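Local coordinates for protein TRAP dicarboxylate transporter-DctP subunit (Marinobacter aquaeolei, PDB 4PFI) that probably binds a small organic solute, perhaps a carboxylate, in the periplasm and hands it to a TRAP transporter in the membrane, at residues Phe40-Ile45 with Val71-Tyr76; Leu96-Pro101 with Ala247-Asn252; Asp106-Thr111 with Pro142-Ala147; Asn115-Leu120 with Glu189-Tyr194; Thr181-Thr186 with Pro198-Phe203. One frame throughout, in Å; residues are numbered along the deposited sequence.

Contact 1 of 5, residues Phe40-Ile45 with Val71-Tyr76; sequences FALEEI and VDVFPY
F40 pairs with V73 and A41 with F74 in parallel register. The bonds alternate: F40 N donates to D72 O (2.9 Å), F74 N returns a bond to F40 O (2.9 Å), and L42 N reaches F74 O (2.8 Å). Beyond the strands Y76 N bonds to E44 O (3.1 Å), while a water donates to both L42 O and F74 O and so bridges the two backbones. The pairing closes the beta-alpha-beta unit of strand 37-41, helix 49-65 and strand 70-74, a building block of the alpha/beta lobes of periplasmic solute-binding proteins. Among the apolar contacts, the extended second torsion of L42 (chi2 177°) carries CD1 out to V73 CG1 (3.8 Å), the two side chains crossing at a slant, and onto P75 CA (3.8 Å); the same side chain packs on A54 of helix 49-65. An alanine here lacks the branch that fills this spot, and would probably leave a gap between V73, P75 and helix 49-65. Oxygens also line the aromatic groups: F40 O lies at the F74 ring edge, near its plane, and E43 O meets Y76 CD1 (3.5 Å). At the far end I45 CG2 rests near Y76 CB (4.3 Å).

Contact 2 of 5, residues Leu96-Pro101 with Ala247-Asn252; sequences LAFASP and ASVVAN
F98 and V249 face each other as a non-hydrogen-bonded antiparallel pair, and the phenylalanine ring lies at a slant across V249, reaching A247 and S248 as well. Its CB starts beside S248 O (3.9 Å). CG stays near the same oxygen, and CD1 comes closer to it (3.5 Å) and touches A247 CB (3.9 Å). CE1 then presses on V249 CG2 (3.4 Å), the tightest apolar touch here, and the tip, CZ, stays at 4.0 Å from V249 CG2. The ring also meets F40 and Y53 outside the two segments. On the same face L96 sets CD2 against A251 CB (3.9 Å). A97, A99, S248 and V250 occupy the other face. Hydrogen-bonded pairs alternate with these: A97 and V250 exchange two bonds, the V250 N to A97 O one nearly straight (2.9 Å, 174°), and A99 and S248 exchange two more, with S248 N to A99 O at 2.7 Å. All ten touching residues are buried. Strand 244-252 thus enters antiparallel between strand 96-99 and strand 149-164, giving the order 70-74, 37-41, 96-99, 244-252, 149-164 characteristic of the type II sheet topology of periplasmic binding proteins.

Contact 3 of 5, residues Asp106-Thr111 with Pro142-Ala147; sequences DTVPET and PAYHNA
V108 sets CG1 trans to its amide nitrogen (chi1 -166°) and CG2 beside it, a spread that lets the two methyls grip different residues at the end of helix 134-145. CG1 touches A143 CB (3.8 Å) and also hangs over one face of the Y144 ring, displaced toward the rim, with CE1 at 4.1 Å. CG2 lands on A147 CB (3.9 Å), which T107 CB approaches as well (4.0 Å). T111 has chi1 56°, which puts OG1 between its own N and carbonyl carbon, folded back to donate to V108 O (2.8 Å), leaving CG2 to reach Y144 OH (3.3 Å) across the line of the tyrosine. V108 O takes a second bond from T111 N, and this double grip ties T111 back to V108, the residue just before the 3-10 segment that begins at P109. The E110 side chain curls its carboxylate round to A143, OE1 lying 3.2 Å from A143 CB. Contact between the segments is therefore by van der Waals packing, with the A143 and A147 methyls and the Y144 face receiving the two V108 methyls. Y144 also touches L104, L151 and F154, and E110 also touches L334 of helix 318-339. This is loop-on-helix packing: the loop after helix 101-104 rests on the C-terminal end of helix 134-145, a largely apolar seam within an alpha/beta lobe.

Contact 4 of 5, residues Asn115-Leu120 with Glu189-Tyr194; sequences NLHFLL and EAFRSY
H117 stands edge-on to F191, their planes at 80° and centroids 4.8 Å apart, a T-shaped pair in which H117 CE1 points at the phenylalanine face, nearest F191 CZ (3.5 Å). One face of the imidazole is closed by the A190 methyl in a CH-pi contact, CB lying 3.9 Å from the ring centroid. Its edge carries the polar link: Y194 OH lies in the imidazole plane and bonds to ND1 (2.8 Å, 158°), and either atom could donate. The H117 and Y194 rings meet rim to rim, neither over the other, while the carbonyl oxygen of A190 sits over the centre of the tyrosine ring. A first torsion of -68° turns the H117 ring from its loop into this group of three aromatics at the end of helix 185-192. F118 adds CE2 beside the same hydroxyl (Y194 OH, 3.8 Å). Further out, F179 stacks on F191, F312 meets Y194 edge-to-face, and R320 bonds H117 O. With an alanine in its place the imidazole is gone; Y194 OH would probably lose its hydrogen-bond mate and a gap would be likely to open beside F191 and A190. A face, an edge and a ring nitrogen are thus each engaged, so the imidazole is held in one orientation; such a buried, largely apolar setting would probably favour its neutral form.

Contact 5 of 5, residues Thr181-Thr186 with Pro198-Phe203; sequences TMTSET and PVQTPF
T181 N donates to V199 O (3.1 Å, 163°), which carries the parallel pairing of strands 178-180 and 197-199 one step further before the chain turns at T183, the centre of an inverse gamma turn. Beside this bond the T181 side chain is used on both branches. OG1 lies between the backbone N and the carbonyl carbon (chi1 64°); it accepts from Q200 NE2 (3.3 Å), whose amide plane holds the hydroxyl, and donates to M182 O (3.0 Å), meeting that carbonyl from above its plane. The hydroxyl therefore couples the glutamine to the backbone of its own segment. CG2 lies alongside P198 CB (3.7 Å), the two pointing the same way. In Q200, CG rests against T183 CA (3.8 Å) and beside M182 O, the side chain crossing that of T183 at about a right angle; from there the bend at chi2 (81°) turns the amide back to T181 OG1. After the turn S184 is the N-cap of helix 185-192, its OG taking only a weak bond from T186 N. The contact lies at the surface, at the strand ends of the beta-alpha-beta unit 178-180, 185-192, 197-199. The helix of that unit packs back on it, with F191 on T181 and A188 and R192 on P198, while the selenomethionine M182 leans on N220 of the adjacent strand 217-220.

How the contacts relate
Contacts 1 and 2 continue one another in a single sheet, their centres 11 Å apart: A41 N probably bonds L96 O (2.7 Å), and E43 OE1 bonds S100 OG (2.6 Å). Contact 3 lies against contact 2, Y144 CE2 packing on V250 CG1 (3.6 Å). Contacts 4 and 5 share helix 185-192, with F191 CD2 on T181 CG2 (3.5 Å), and their centres are 13 Å apart. Contact 4 reaches contact 2 through N115 OD1 on P101 CB (3.7 Å), although their centres lie 23 Å apart on opposite sides of the chain centre. The structure is the open, solute-free form, and the sodium ion is held by Q234, N235 and G298, none of which belongs to these contacts.

Contact 1 of 5, residues Phe40-Ile45 with Val71-Tyr76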
# COMPACT_ATOMS: atom_id res chain seq x y z
N PHE A 40 7.33 16.92 3.90
CA PHE A 40 6.85 15.54 3.87
C PHE A 40 5.61 15.43 2.96
O PHE A 40 4.53 15.87 3.32
CB PHE A 40 6.46 15.11 5.29
CG PHE A 40 6.26 13.62 5.47
CD1 PHE A 40 6.12 12.78 4.38
CD2 PHE A 40 6.21 13.06 6.74
CE1 PHE A 40 5.95 11.42 4.56
CE2 PHE A 40 6.03 11.71 6.92
CZ PHE A 40 5.90 10.89 5.83
N ALA A 41 5.77 14.85 1.78
CA ALA A 41 4.67 14.76 0.82
C ALA A 41 3.88 13.44 0.95
O ALA A 41 4.44 12.38 1.17
CB ALA A 41 5.22 14.89 -0.60
N LEU A 42 2.56 13.52 0.80
CA LEU A 42 1.71 12.33 0.89
C LEU A 42 1.03 12.04 -0.45
O LEU A 42 0.68 12.96 -1.17
CB LEU A 42 0.63 12.56 1.92
CG LEU A 42 1.03 13.16 3.25
CD1 LEU A 42 -0.21 13.34 4.05
CD2 LEU A 42 2.02 12.26 3.97
N GLU A 43 0.81 10.76 -0.75
CA GLU A 43 0.00 10.36 -1.90
C GLU A 43 -1.50 10.45 -1.61
O GLU A 43 -2.31 10.30 -2.52
CB GLU A 43 0.27 8.91 -2.26
CG GLU A 43 1.69 8.57 -2.57
CD GLU A 43 1.89 7.07 -2.59
OE1 GLU A 43 1.34 6.38 -1.69
OE2 GLU A 43 2.58 6.57 -3.51
N GLU A 44 -1.87 10.65 -0.35
CA GLU A 44 -3.27 10.55 0.04
C GLU A 44 -3.77 11.84 0.72
O GLU A 44 -2.98 12.67 1.17
CB GLU A 44 -3.47 9.30 0.94
CG GLU A 44 -2.99 7.99 0.29
CD GLU A 44 -3.34 6.71 1.09
OE1 GLU A 44 -3.69 5.69 0.43
OE2 GLU A 44 -3.26 6.71 2.36
N ILE A 45 -5.08 12.02 0.78
CA ILE A 45 -5.64 13.25 1.34
C ILE A 45 -5.72 13.23 2.87
O ILE A 45 -5.35 12.25 3.53
CB ILE A 45 -7.08 13.52 0.83
CG1 ILE A 45 -7.97 12.29 1.05
CG2 ILE A 45 -7.08 13.91 -0.63
CD1 ILE A 45 -9.45 12.61 1.09
N VAL A 71 8.10 20.41 10.79
CA VAL A 71 7.72 19.52 9.70
C VAL A 71 6.47 20.03 8.98
O VAL A 71 5.42 20.22 9.58
CB VAL A 71 7.50 18.05 10.18
CG1 VAL A 71 7.14 17.16 9.01
CG2 VAL A 71 8.74 17.52 10.86
N ASP A 72 6.61 20.27 7.69
CA ASP A 72 5.47 20.69 6.89
C ASP A 72 4.94 19.48 6.15
O ASP A 72 5.67 18.84 5.39
CB ASP A 72 5.86 21.81 5.94
CG ASP A 72 5.78 23.18 6.60
OD1 ASP A 72 6.13 23.28 7.80
OD2 ASP A 72 5.36 24.15 5.93
N VAL A 73 3.68 19.16 6.41
CA VAL A 73 3.02 18.02 5.79
C VAL A 73 2.20 18.48 4.59
O VAL A 73 1.39 19.40 4.69
CB VAL A 73 2.11 17.29 6.80
CG1 VAL A 73 1.27 16.19 6.10
CG2 VAL A 73 2.94 16.70 7.90
N PHE A 74 2.44 17.82 3.46
CA PHE A 74 1.78 18.13 2.19
C PHE A 74 0.90 16.96 1.71
O PHE A 74 1.37 16.07 1.01
CB PHE A 74 2.83 18.48 1.13
CG PHE A 74 3.63 19.71 1.47
CD1 PHE A 74 3.11 20.98 1.24
CD2 PHE A 74 4.89 19.61 2.03
CE1 PHE A 74 3.84 22.12 1.57
CE2 PHE A 74 5.62 20.75 2.36
CZ PHE A 74 5.10 22.00 2.13
N PRO A 75 -0.37 16.97 2.12
CA PRO A 75 -1.36 16.01 1.60
C PRO A 75 -1.65 16.22 0.12
O PRO A 75 -1.44 17.30 -0.43
CB PRO A 75 -2.62 16.31 2.42
CG PRO A 75 -2.38 17.66 3.07
CD PRO A 75 -0.90 17.81 3.20
N TYR A 76 -2.12 15.15 -0.52
CA TYR A 76 -2.48 15.14 -1.93
C TYR A 76 -3.41 16.29 -2.34
O TYR A 76 -4.46 16.50 -1.73
CB TYR A 76 -3.14 13.81 -2.27
CG TYR A 76 -3.43 13.65 -3.75
CD1 TYR A 76 -2.48 13.12 -4.61
CD2 TYR A 76 -4.66 14.04 -4.27
CE1 TYR A 76 -2.74 12.97 -5.96
CE2 TYR A 76 -4.93 13.89 -5.63
CZ TYR A 76 -3.97 13.36 -6.47
OH TYR A 76 -4.24 13.22 -7.83
O HOH W 1 1.71 15.44 -1.67

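Contact 2 of 5, residues Leu96-Pro101 with Ala247-Asn252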
# COMPACT_ATOMS: atom_id res chain seq x y z
N LEU A 96 10.93 14.15 2.29
CA LEU A 96 10.29 12.90 2.66
C LEU A 96 8.98 12.72 1.90
O LEU A 96 8.24 13.67 1.68
CB LEU A 96 9.96 12.92 4.16
CG LEU A 96 11.11 12.91 5.17
CD1 LEU A 96 10.63 13.40 6.56
CD2 LEU A 96 11.72 11.50 5.26
N ALA A 97 8.68 11.48 1.53
CA ALA A 97 7.41 11.18 0.87
C ALA A 97 7.01 9.74 1.08
O ALA A 97 7.83 8.87 1.38
CB ALA A 97 7.50 11.45 -0.61
N PHE A 98 5.72 9.49 0.94
CA PHE A 98 5.21 8.15 0.85
C PHE A 98 5.32 7.72 -0.61
O PHE A 98 5.15 8.53 -1.53
CB PHE A 98 3.76 8.10 1.32
CG PHE A 98 3.62 7.91 2.80
CD1 PHE A 98 3.93 6.69 3.38
CD2 PHE A 98 3.17 8.93 3.62
CE1 PHE A 98 3.81 6.50 4.74
CE2 PHE A 98 3.04 8.73 4.97
CZ PHE A 98 3.36 7.51 5.53
N ALA A 99 5.60 6.45 -0.82
CA ALA A 99 5.62 5.90 -2.17
C ALA A 99 5.07 4.49 -2.10
O ALA A 99 5.61 3.64 -1.40
CB ALA A 99 7.04 5.87 -2.74
N SER A 100 3.96 4.26 -2.79
CA SER A 100 3.37 2.93 -2.89
C SER A 100 3.94 2.12 -4.08
O SER A 100 4.64 2.68 -4.94
CB SER A 100 1.87 3.09 -3.00
OG SER A 100 1.41 3.78 -1.83
N PRO A 101 3.67 0.81 -4.11
CA PRO A 101 4.22 -0.04 -5.19
C PRO A 101 3.79 0.44 -6.58
O PRO A 101 4.62 0.45 -7.48
CB PRO A 101 3.67 -1.43 -4.87
CG PRO A 101 3.50 -1.43 -3.37
CD PRO A 101 3.03 -0.00 -3.06
N ALA A 247 2.70 0.99 2.08
CA ALA A 247 3.33 2.18 1.50
C ALA A 247 4.77 2.33 2.01
O ALA A 247 5.06 1.96 3.15
CB ALA A 247 2.53 3.41 1.85
N SER A 248 5.67 2.85 1.16
CA SER A 248 7.07 3.12 1.53
C SER A 248 7.22 4.52 2.05
O SER A 248 6.60 5.45 1.52
CB SER A 248 7.97 3.04 0.29
OG SER A 248 8.46 1.75 0.04
N VAL A 249 8.09 4.71 3.04
CA VAL A 249 8.56 6.07 3.36
C VAL A 249 9.96 6.23 2.79
O VAL A 249 10.87 5.48 3.14
CB VAL A 249 8.57 6.36 4.88
CG1 VAL A 249 9.18 7.75 5.15
CG2 VAL A 249 7.16 6.27 5.47
N VAL A 250 10.14 7.20 1.91
CA VAL A 250 11.45 7.40 1.27
C VAL A 250 11.99 8.81 1.52
O VAL A 250 11.24 9.74 1.82
CB VAL A 250 11.37 7.17 -0.27
CG1 VAL A 250 11.05 5.72 -0.57
CG2 VAL A 250 10.37 8.12 -0.92
N ALA A 251 13.30 8.95 1.38
CA ALA A 251 13.93 10.25 1.54
C ALA A 251 14.93 10.53 0.44
O ALA A 251 15.54 9.61 -0.14
CB ALA A 251 14.62 10.35 2.90
N ASN A 252 15.10 11.81 0.14
CA ASN A 252 16.18 12.25 -0.71
C ASN A 252 17.52 11.65 -0.26
O ASN A 252 17.88 11.68 0.92
CB ASN A 252 16.26 13.77 -0.75
CG ASN A 252 17.35 14.26 -1.68
OD1 ASN A 252 18.45 14.59 -1.24
ND2 ASN A 252 17.05 14.29 -2.98

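Contact 3 of 5, residues Asp106-Thr111 with Pro142-Ala147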
# COMPACT_ATOMS: atom_id res chain seq x y z
N ASP A 106 7.97 0.86 -12.10
CA ASP A 106 8.84 0.96 -13.28
C ASP A 106 10.28 1.25 -12.89
O ASP A 106 11.19 1.09 -13.71
CB ASP A 106 8.33 2.05 -14.22
CG ASP A 106 7.16 1.58 -15.07
OD1 ASP A 106 7.23 0.46 -15.65
OD2 ASP A 106 6.16 2.33 -15.16
N THR A 107 10.49 1.66 -11.65
CA THR A 107 11.84 1.95 -11.17
C THR A 107 12.31 0.91 -10.14
O THR A 107 13.47 0.48 -10.17
CB THR A 107 11.91 3.38 -10.57
OG1 THR A 107 10.83 3.56 -9.64
CG2 THR A 107 11.78 4.42 -11.65
N VAL A 108 11.41 0.50 -9.24
CA VAL A 108 11.70 -0.45 -8.17
C VAL A 108 10.71 -1.63 -8.17
O VAL A 108 9.83 -1.71 -7.30
CB VAL A 108 11.60 0.24 -6.79
CG1 VAL A 108 12.23 -0.63 -5.72
CG2 VAL A 108 12.26 1.61 -6.84
N PRO A 109 10.86 -2.55 -9.13
CA PRO A 109 9.93 -3.66 -9.37
C PRO A 109 9.82 -4.62 -8.19
O PRO A 109 8.85 -5.37 -8.10
CB PRO A 109 10.55 -4.39 -10.57
CG PRO A 109 11.62 -3.47 -11.11
CD PRO A 109 12.07 -2.64 -9.96
N GLU A 110 10.78 -4.57 -7.28
CA GLU A 110 10.81 -5.46 -6.13
C GLU A 110 9.63 -5.18 -5.21
O GLU A 110 9.21 -6.05 -4.44
CB GLU A 110 12.14 -5.28 -5.37
CG GLU A 110 13.36 -5.70 -6.19
CD GLU A 110 13.70 -4.74 -7.34
OE1 GLU A 110 13.45 -3.52 -7.20
OE2 GLU A 110 14.21 -5.21 -8.39
N THR A 111 9.09 -3.96 -5.27
CA THR A 111 7.94 -3.61 -4.44
C THR A 111 6.70 -4.41 -4.88
O THR A 111 5.73 -4.50 -4.13
CB THR A 111 7.66 -2.09 -4.44
OG1 THR A 111 7.49 -1.61 -5.78
CG2 THR A 111 8.80 -1.33 -3.79
N PRO A 142 19.02 -1.32 -1.67
CA PRO A 142 19.76 -1.18 -2.93
C PRO A 142 18.84 -0.89 -4.12
O PRO A 142 19.18 -0.05 -4.95
CB PRO A 142 20.44 -2.54 -3.09
CG PRO A 142 20.49 -3.12 -1.72
CD PRO A 142 19.24 -2.65 -1.06
N ALA A 143 17.68 -1.56 -4.19
CA ALA A 143 16.75 -1.35 -5.29
C ALA A 143 16.27 0.10 -5.30
O ALA A 143 16.10 0.71 -6.36
CB ALA A 143 15.58 -2.31 -5.20
N TYR A 144 16.07 0.66 -4.11
CA TYR A 144 15.64 2.04 -3.97
C TYR A 144 16.74 3.03 -4.32
O TYR A 144 16.48 4.06 -4.96
CB TYR A 144 15.18 2.30 -2.54
CG TYR A 144 13.74 1.93 -2.28
CD1 TYR A 144 13.39 0.63 -1.96
CD2 TYR A 144 12.73 2.88 -2.35
CE1 TYR A 144 12.10 0.28 -1.73
CE2 TYR A 144 11.42 2.54 -2.10
CZ TYR A 144 11.12 1.23 -1.80
OH TYR A 144 9.85 0.83 -1.54
N HIS A 145 17.97 2.72 -3.88
CA HIS A 145 19.14 3.54 -4.16
C HIS A 145 19.30 3.61 -5.66
O HIS A 145 19.52 4.68 -6.22
CB HIS A 145 20.40 2.96 -3.53
CG HIS A 145 20.54 3.23 -2.06
ND1 HIS A 145 20.45 4.50 -1.53
CD2 HIS A 145 20.80 2.41 -1.02
CE1 HIS A 145 20.63 4.44 -0.22
NE2 HIS A 145 20.84 3.18 0.12
N ASN A 146 19.13 2.47 -6.31
CA ASN A 146 19.18 2.38 -7.77
C ASN A 146 18.22 3.35 -8.46
O ASN A 146 18.41 3.69 -9.62
CB ASN A 146 18.89 0.94 -8.20
CG ASN A 146 19.17 0.70 -9.67
OD1 ASN A 146 18.26 0.75 -10.50
ND2 ASN A 146 20.44 0.41 -10.00
N ALA A 147 17.18 3.79 -7.74
CA ALA A 147 16.23 4.78 -8.25
C ALA A 147 16.50 6.16 -7.65
O ALA A 147 15.72 7.10 -7.84
CB ALA A 147 14.78 4.35 -7.97

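Contact 4 of 5, residues Asn115-Leu120 with Glu189-Tyr194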
# COMPACT_ATOMS: atom_id res chain seq x y z
N ASN A 115 2.17 -6.72 -3.65
CA ASN A 115 0.89 -6.99 -4.31
C ASN A 115 0.66 -8.49 -4.58
O ASN A 115 -0.36 -8.85 -5.16
CB ASN A 115 0.75 -6.22 -5.63
CG ASN A 115 0.98 -4.71 -5.49
OD1 ASN A 115 1.56 -4.09 -6.39
ND2 ASN A 115 0.52 -4.12 -4.39
N LEU A 116 1.59 -9.36 -4.20
CA LEU A 116 1.39 -10.82 -4.34
C LEU A 116 0.35 -11.34 -3.33
O LEU A 116 0.39 -10.99 -2.15
CB LEU A 116 2.71 -11.58 -4.18
CG LEU A 116 3.68 -11.45 -5.36
CD1 LEU A 116 5.01 -12.05 -5.01
CD2 LEU A 116 3.12 -12.10 -6.63
N HIS A 117 -0.58 -12.17 -3.78
CA HIS A 117 -1.63 -12.63 -2.87
C HIS A 117 -1.12 -13.77 -1.97
O HIS A 117 -0.38 -14.63 -2.44
CB HIS A 117 -2.86 -13.08 -3.66
CG HIS A 117 -3.57 -11.95 -4.37
ND1 HIS A 117 -4.75 -12.11 -5.03
CD2 HIS A 117 -3.23 -10.64 -4.50
CE1 HIS A 117 -5.13 -10.95 -5.55
NE2 HIS A 117 -4.22 -10.06 -5.25
N PHE A 118 -1.53 -13.76 -0.69
CA PHE A 118 -1.28 -14.87 0.25
C PHE A 118 0.20 -15.12 0.51
O PHE A 118 0.59 -16.24 0.79
CB PHE A 118 -1.97 -16.14 -0.25
CG PHE A 118 -3.44 -15.95 -0.50
CD1 PHE A 118 -4.33 -15.77 0.55
CD2 PHE A 118 -3.95 -15.90 -1.80
CE1 PHE A 118 -5.67 -15.54 0.33
CE2 PHE A 118 -5.30 -15.68 -2.02
CZ PHE A 118 -6.16 -15.50 -0.95
N LEU A 119 1.03 -14.08 0.45
CA LEU A 119 2.46 -14.25 0.58
C LEU A 119 2.93 -13.85 1.97
O LEU A 119 3.40 -14.69 2.74
CB LEU A 119 3.20 -13.42 -0.47
CG LEU A 119 4.73 -13.53 -0.40
CD1 LEU A 119 5.20 -14.73 -1.20
CD2 LEU A 119 5.38 -12.25 -0.88
N LEU A 120 2.81 -12.57 2.28
CA LEU A 120 3.12 -12.08 3.61
C LEU A 120 2.23 -12.78 4.63
O LEU A 120 1.11 -13.17 4.30
CB LEU A 120 2.89 -10.58 3.68
CG LEU A 120 3.99 -9.67 3.16
CD1 LEU A 120 4.55 -10.13 1.81
CD2 LEU A 120 3.42 -8.25 3.06
N GLU A 189 -1.26 -9.40 -12.83
CA GLU A 189 -1.12 -10.84 -13.03
C GLU A 189 -1.82 -11.65 -11.94
O GLU A 189 -2.31 -12.74 -12.19
CB GLU A 189 0.35 -11.25 -13.09
CG GLU A 189 0.52 -12.71 -13.41
CD GLU A 189 -0.09 -13.09 -14.77
OE1 GLU A 189 -0.36 -12.18 -15.59
OE2 GLU A 189 -0.29 -14.30 -15.02
N ALA A 190 -1.86 -11.09 -10.74
CA ALA A 190 -2.54 -11.72 -9.62
C ALA A 190 -4.00 -12.02 -9.96
O ALA A 190 -4.50 -13.12 -9.69
CB ALA A 190 -2.45 -10.81 -8.41
N PHE A 191 -4.69 -11.03 -10.54
CA PHE A 191 -6.12 -11.16 -10.85
C PHE A 191 -6.32 -11.85 -12.21
O PHE A 191 -7.33 -12.53 -12.44
CB PHE A 191 -6.79 -9.79 -10.78
CG PHE A 191 -7.00 -9.31 -9.36
CD1 PHE A 191 -8.09 -9.77 -8.61
CD2 PHE A 191 -6.09 -8.45 -8.75
CE1 PHE A 191 -8.26 -9.37 -7.30
CE2 PHE A 191 -6.27 -8.06 -7.43
CZ PHE A 191 -7.36 -8.51 -6.71
N ARG A 192 -5.35 -11.72 -13.10
CA ARG A 192 -5.39 -12.46 -14.34
C ARG A 192 -5.34 -13.95 -13.99
O ARG A 192 -5.94 -14.77 -14.67
CB ARG A 192 -4.22 -12.06 -15.22
CG ARG A 192 -4.39 -12.41 -16.66
CD ARG A 192 -3.18 -11.90 -17.46
NE ARG A 192 -3.23 -10.45 -17.75
CZ ARG A 192 -2.35 -9.53 -17.32
NH1 ARG A 192 -1.32 -9.86 -16.55
NH2 ARG A 192 -2.50 -8.26 -17.67
N SER A 193 -4.64 -14.31 -12.92
CA SER A 193 -4.58 -15.72 -12.50
C SER A 193 -5.96 -16.30 -12.20
O SER A 193 -6.20 -17.48 -12.43
CB SER A 193 -3.72 -15.88 -11.25
OG SER A 193 -2.41 -15.42 -11.45
N TYR A 194 -6.86 -15.48 -11.68
CA TYR A 194 -8.23 -15.91 -11.36
C TYR A 194 -9.12 -15.89 -12.60
O TYR A 194 -10.27 -16.33 -12.55
CB TYR A 194 -8.83 -15.01 -10.27
CG TYR A 194 -7.98 -14.92 -9.02
CD1 TYR A 194 -7.17 -15.99 -8.63
CD2 TYR A 194 -7.98 -13.78 -8.25
CE1 TYR A 194 -6.39 -15.92 -7.50
CE2 TYR A 194 -7.20 -13.69 -7.12
CZ TYR A 194 -6.40 -14.77 -6.76
OH TYR A 194 -5.64 -14.69 -5.63

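Contact 5 of 5, residues Thr181-Thr186 with Pro198-Phe203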
# COMPACT_ATOMS: atom_id res chain seq x y z
N THR A 181 -7.12 -3.05 -10.89
CA THR A 181 -6.06 -3.52 -10.01
C THR A 181 -5.10 -2.38 -9.73
O THR A 181 -5.19 -1.33 -10.36
CB THR A 181 -5.23 -4.65 -10.70
OG1 THR A 181 -4.56 -4.12 -11.85
CG2 THR A 181 -6.11 -5.82 -11.11
N MSE A 182 -4.15 -2.58 -8.81
CA MSE A 182 -3.04 -1.63 -8.64
C MSE A 182 -2.27 -1.58 -9.96
O MSE A 182 -2.27 -2.53 -10.75
CB MSE A 182 -2.12 -2.05 -7.48
CG MSE A 182 -2.75 -1.93 -6.07
SE MSE A 182 -3.51 -0.13 -5.70
CE MSE A 182 -5.32 -0.45 -6.33
N THR A 183 -1.58 -0.48 -10.20
CA THR A 183 -0.90 -0.29 -11.47
C THR A 183 0.49 -0.95 -11.51
O THR A 183 1.49 -0.33 -11.88
CB THR A 183 -0.77 1.20 -11.79
OG1 THR A 183 -0.23 1.36 -13.11
CG2 THR A 183 0.11 1.91 -10.74
N SER A 184 0.54 -2.21 -11.13
CA SER A 184 1.77 -2.97 -11.12
C SER A 184 1.54 -4.21 -11.97
O SER A 184 0.48 -4.82 -11.91
CB SER A 184 2.10 -3.37 -9.67
OG SER A 184 3.24 -4.21 -9.62
N GLU A 185 2.53 -4.59 -12.76
CA GLU A 185 2.39 -5.77 -13.59
C GLU A 185 2.09 -6.99 -12.71
O GLU A 185 1.30 -7.87 -13.06
CB GLU A 185 3.65 -6.00 -14.40
CG GLU A 185 3.50 -7.03 -15.47
CD GLU A 185 4.47 -6.82 -16.62
OE1 GLU A 185 5.36 -5.95 -16.51
OE2 GLU A 185 4.33 -7.52 -17.65
N THR A 186 2.71 -7.03 -11.54
CA THR A 186 2.52 -8.15 -10.65
C THR A 186 1.10 -8.14 -10.13
O THR A 186 0.51 -9.20 -9.96
CB THR A 186 3.52 -8.11 -9.49
OG1 THR A 186 4.85 -8.13 -10.02
CG2 THR A 186 3.32 -9.29 -8.57
N PRO A 198 -7.68 -7.60 -16.09
CA PRO A 198 -7.28 -6.47 -15.26
C PRO A 198 -7.08 -5.16 -16.03
O PRO A 198 -6.47 -5.15 -17.09
CB PRO A 198 -5.96 -6.93 -14.66
CG PRO A 198 -5.42 -7.90 -15.66
CD PRO A 198 -6.59 -8.56 -16.30
N VAL A 199 -7.60 -4.05 -15.50
CA VAL A 199 -7.38 -2.72 -16.07
C VAL A 199 -6.82 -1.82 -14.99
O VAL A 199 -6.96 -2.12 -13.80
CB VAL A 199 -8.71 -2.09 -16.55
CG1 VAL A 199 -9.21 -2.81 -17.78
CG2 VAL A 199 -9.74 -2.19 -15.46
N GLN A 200 -6.17 -0.73 -15.39
CA GLN A 200 -5.66 0.26 -14.46
C GLN A 200 -6.23 1.65 -14.78
O GLN A 200 -5.53 2.64 -14.86
CB GLN A 200 -4.15 0.29 -14.50
CG GLN A 200 -3.53 -1.03 -14.07
CD GLN A 200 -3.54 -2.00 -15.19
OE1 GLN A 200 -3.12 -1.66 -16.29
NE2 GLN A 200 -4.02 -3.21 -14.94
N THR A 201 -7.53 1.68 -14.98
CA THR A 201 -8.30 2.92 -15.10
C THR A 201 -7.98 3.97 -14.01
O THR A 201 -7.94 3.64 -12.82
CB THR A 201 -9.74 2.55 -14.95
OG1 THR A 201 -9.99 1.35 -15.69
CG2 THR A 201 -10.63 3.69 -15.45
N PRO A 202 -7.75 5.24 -14.42
CA PRO A 202 -7.47 6.35 -13.50
C PRO A 202 -8.57 6.50 -12.46
O PRO A 202 -9.76 6.36 -12.76
CB PRO A 202 -7.46 7.58 -14.41
CG PRO A 202 -7.14 7.04 -15.77
CD PRO A 202 -7.77 5.69 -15.82
N PHE A 203 -8.17 6.77 -11.22
CA PHE A 203 -9.12 6.71 -10.12
C PHE A 203 -10.33 7.62 -10.31
O PHE A 203 -11.44 7.27 -9.94
CB PHE A 203 -8.43 7.09 -8.82
CG PHE A 203 -8.30 5.96 -7.86
CD1 PHE A 203 -8.43 4.63 -8.28
CD2 PHE A 203 -8.06 6.22 -6.53
CE1 PHE A 203 -8.30 3.59 -7.37
CE2 PHE A 203 -7.93 5.19 -5.62
CZ PHE A 203 -8.05 3.88 -6.04